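Synaptonemal complex protein 2 (Mus musculus, PDB 5IWZ) is a major component of the axial and lateral elements of meiotic synaptonemal complexes and is required for chromosome synapsis, SYCP3 insertion and fertility. Local coordinates at residues G214-Q219 with I266-V271. Sequence-based numbering, arbitrary orientation.
Sequences GDYELQ and IFLNLV
Tyr216 carries CG anti to its own N (chi1 -175°), which sends the ring out to Leu268. Leu268 points at helix 216-229 from its CB on, with CG anti to its carbonyl carbon (chi1 -68°). Its CD1 reaches both the Tyr216 ring and Gln219 CB; CD2 meets Gln219. CD1 comes obliquely to the phenol ring, 3.6 Å from Tyr216 CE2, and lies 3.8 Å from Tyr216 OH. Leu268 CB also touches the ring, 3.8 Å from Tyr216 CE2. Gln219 runs past Leu268 in the opposite direction. Gln219 CB lies 3.9 Å from both Leu268 CD1 and Leu268 CD2. The amide of Gln219 is held by Asn272 OD1 and Ile210 O, both hydrogen-bonded to NE2. Mostly carbon atoms do the touching, and no hydrogen bond crosses. Arg265 makes a cation-pi contact with the Tyr216 ring. With an alanine in place of Tyr216, Leu268 CD1 is likely to lose its aromatic neighbour and Arg265 its cation-pi partner. Asp215 N-caps helix 216-229: its OD2 accepts from Leu218 N at 2.9 Å through the anti lone pair. The contact joins the first turn of this helix to helix 260-274 within the helical region. Helix 169-185 packs on Leu218 and helix 246-253 on Val271. Strand 308-312 of the Spt16M-like domain touches Tyr216 and Asn269, and hydrogen bonds from Tyr216 N to Asn312 OD1 and between Asp215 OD1 and Ser315 OG tie the helix start to that domain.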
ATOM      1  N   GLY A 214       6.274  13.238  -1.413  1.00 30.96           N
ATOM      2  CA  GLY A 214       5.331  13.791  -2.369  1.00 29.42           C
ATOM      3  C   GLY A 214       4.044  13.019  -2.529  1.00 30.58           C
ATOM      4  O   GLY A 214       3.485  12.978  -3.636  1.00 30.55           O
ATOM      5  N   ASP A 215       3.558  12.407  -1.451  1.00 25.02           N
ATOM      6  CA  ASP A 215       2.294  11.679  -1.442  1.00 23.88           C
ATOM      7  C   ASP A 215       1.747  11.733  -0.023  1.00 27.55           C
ATOM      8  O   ASP A 215       2.407  11.256   0.904  1.00 28.12           O
ATOM      9  CB  ASP A 215       2.473  10.218  -1.880  1.00 26.36           C
ATOM     10  CG  ASP A 215       1.143   9.477  -1.949  1.00 43.09           C
ATOM     11  OD1 ASP A 215       0.445   9.638  -2.980  1.00 49.51           O
ATOM     12  OD2 ASP A 215       0.778   8.774  -0.969  1.00 40.00           O
ATOM     13  N   TYR A 216       0.557  12.316   0.152  1.00 23.86           N
ATOM     14  CA  TYR A 216       0.029  12.508   1.502  1.00 23.80           C
ATOM     15  C   TYR A 216      -0.215  11.171   2.207  1.00 27.41           C
ATOM     16  O   TYR A 216       0.059  11.036   3.409  1.00 27.83           O
ATOM     17  CB  TYR A 216      -1.254  13.340   1.454  1.00 30.26           C
ATOM     18  CG  TYR A 216      -1.741  13.646   2.838  1.00 24.09           C
ATOM     19  CD1 TYR A 216      -2.678  12.845   3.454  1.00 28.27           C
ATOM     20  CD2 TYR A 216      -1.182  14.683   3.570  1.00 22.96           C
ATOM     21  CE1 TYR A 216      -3.092  13.113   4.731  1.00 28.07           C
ATOM     22  CE2 TYR A 216      -1.567  14.931   4.845  1.00 23.13           C
ATOM     23  CZ  TYR A 216      -2.517  14.134   5.422  1.00 23.68           C
ATOM     24  OH  TYR A 216      -2.932  14.365   6.688  1.00 27.16           O
ATOM     25  N   GLU A 217      -0.734  10.175   1.484  1.00 24.94           N
ATOM     26  CA  GLU A 217      -1.002   8.878   2.111  1.00 28.66           C
ATOM     27  C   GLU A 217       0.282   8.233   2.637  1.00 22.78           C
ATOM     28  O   GLU A 217       0.302   7.657   3.731  1.00 23.94           O
ATOM     29  CB  GLU A 217      -1.690   7.933   1.118  1.00 27.96           C
ATOM     30  CG  GLU A 217      -1.798   6.482   1.647  1.00 27.65           C
ATOM     31  CD  GLU A 217      -2.614   5.545   0.738  1.00 36.15           C
ATOM     32  OE1 GLU A 217      -3.436   6.023  -0.069  1.00 38.55           O
ATOM     33  OE2 GLU A 217      -2.450   4.312   0.852  1.00 35.39           O
ATOM     34  N   LEU A 218       1.364   8.321   1.875  1.00 19.82           N
ATOM     35  CA  LEU A 218       2.630   7.793   2.357  1.00 30.06           C
ATOM     36  C   LEU A 218       3.159   8.614   3.529  1.00 34.95           C
ATOM     37  O   LEU A 218       3.740   8.052   4.463  1.00 28.64           O
ATOM     38  CB  LEU A 218       3.640   7.738   1.213  1.00 26.85           C
ATOM     39  CG  LEU A 218       3.421   6.625   0.191  1.00 25.85           C
ATOM     40  CD1 LEU A 218       4.375   6.838  -0.956  1.00 22.43           C
ATOM     41  CD2 LEU A 218       3.643   5.196   0.813  1.00 22.34           C
ATOM     42  N   GLN A 219       2.949   9.939   3.513  1.00 27.44           N
ATOM     43  CA  GLN A 219       3.378  10.766   4.641  1.00 28.46           C
ATOM     44  C   GLN A 219       2.714  10.305   5.932  1.00 28.12           C
ATOM     45  O   GLN A 219       3.375  10.168   6.971  1.00 29.90           O
ATOM     46  CB  GLN A 219       3.067  12.247   4.391  1.00 32.80           C
ATOM     47  CG  GLN A 219       4.016  12.984   3.441  1.00 38.97           C
ATOM     48  CD  GLN A 219       3.718  14.494   3.360  1.00 37.40           C
ATOM     49  OE1 GLN A 219       2.573  14.899   3.198  1.00 31.71           O
ATOM     50  NE2 GLN A 219       4.759  15.321   3.494  1.00 31.59           N
ATOM     51  N   ILE A 266      -2.594  17.917  11.249  1.00 31.94           N
ATOM     52  CA  ILE A 266      -2.045  19.211  11.647  1.00 37.71           C
ATOM     53  C   ILE A 266      -0.540  19.252  11.379  1.00 36.77           C
ATOM     54  O   ILE A 266      -0.033  20.168  10.716  1.00 35.00           O
ATOM     55  CB  ILE A 266      -2.390  19.510  13.121  1.00 42.23           C
ATOM     56  CG1 ILE A 266      -3.892  19.777  13.265  1.00 45.32           C
ATOM     57  CG2 ILE A 266      -1.567  20.695  13.677  1.00 40.48           C
ATOM     58  CD1 ILE A 266      -4.392  19.718  14.695  1.00 41.69           C
ATOM     59  N   PHE A 267       0.184  18.222  11.828  1.00 37.14           N
ATOM     60  CA  PHE A 267       1.634  18.184  11.633  1.00 37.45           C
ATOM     61  C   PHE A 267       2.000  18.242  10.153  1.00 33.63           C
ATOM     62  O   PHE A 267       2.863  19.035   9.741  1.00 36.47           O
ATOM     63  CB  PHE A 267       2.217  16.929  12.289  1.00 37.16           C
ATOM     64  CG  PHE A 267       3.628  16.599  11.844  1.00 40.18           C
ATOM     65  CD1 PHE A 267       4.717  17.318  12.330  1.00 34.53           C
ATOM     66  CD2 PHE A 267       3.868  15.547  10.957  1.00 39.59           C
ATOM     67  CE1 PHE A 267       6.028  17.006  11.939  1.00 36.17           C
ATOM     68  CE2 PHE A 267       5.173  15.219  10.553  1.00 37.73           C
ATOM     69  CZ  PHE A 267       6.255  15.939  11.046  1.00 34.58           C
ATOM     70  N   LEU A 268       1.342  17.425   9.326  1.00 32.75           N
ATOM     71  CA  LEU A 268       1.740  17.359   7.922  1.00 27.48           C
ATOM     72  C   LEU A 268       1.411  18.656   7.196  1.00 31.65           C
ATOM     73  O   LEU A 268       2.178  19.096   6.329  1.00 29.02           O
ATOM     74  CB  LEU A 268       1.069  16.166   7.243  1.00 27.14           C
ATOM     75  CG  LEU A 268       1.603  14.848   7.790  1.00 36.11           C
ATOM     76  CD1 LEU A 268       0.810  13.683   7.232  1.00 28.61           C
ATOM     77  CD2 LEU A 268       3.099  14.717   7.469  1.00 33.56           C
ATOM     78  N   ASN A 269       0.282  19.290   7.538  1.00 27.61           N
ATOM     79  CA  ASN A 269      -0.014  20.604   6.968  1.00 39.24           C
ATOM     80  C   ASN A 269       1.059  21.625   7.345  1.00 32.23           C
ATOM     81  O   ASN A 269       1.492  22.421   6.497  1.00 30.00           O
ATOM     82  CB  ASN A 269      -1.410  21.083   7.403  1.00 38.40           C
ATOM     83  CG  ASN A 269      -2.520  20.509   6.532  1.00 35.48           C
ATOM     84  OD1 ASN A 269      -2.282  19.611   5.728  1.00 32.63           O
ATOM     85  ND2 ASN A 269      -3.740  21.035   6.683  1.00 39.46           N
ATOM     86  N   LEU A 270       1.524  21.597   8.600  1.00 31.64           N
ATOM     87  CA  LEU A 270       2.648  22.449   9.002  1.00 41.64           C
ATOM     88  C   LEU A 270       3.912  22.135   8.202  1.00 40.75           C
ATOM     89  O   LEU A 270       4.562  23.039   7.665  1.00 40.83           O
ATOM     90  CB  LEU A 270       2.929  22.291  10.495  1.00 42.44           C
ATOM     91  CG  LEU A 270       1.894  22.933  11.411  1.00 53.74           C
ATOM     92  CD1 LEU A 270       2.309  22.819  12.865  1.00 52.62           C
ATOM     93  CD2 LEU A 270       1.708  24.381  11.003  1.00 59.15           C
ATOM     94  N   VAL A 271       4.289  20.857   8.134  1.00 32.64           N
ATOM     95  CA  VAL A 271       5.520  20.485   7.441  1.00 31.33           C
ATOM     96  C   VAL A 271       5.466  20.917   5.982  1.00 36.45           C
ATOM     97  O   VAL A 271       6.370  21.600   5.485  1.00 36.39           O
ATOM     98  CB  VAL A 271       5.774  18.975   7.568  1.00 43.96           C
ATOM     99  CG1 VAL A 271       6.693  18.503   6.463  1.00 39.92           C
ATOM    100  CG2 VAL A 271       6.374  18.675   8.916  1.00 49.16           C
TER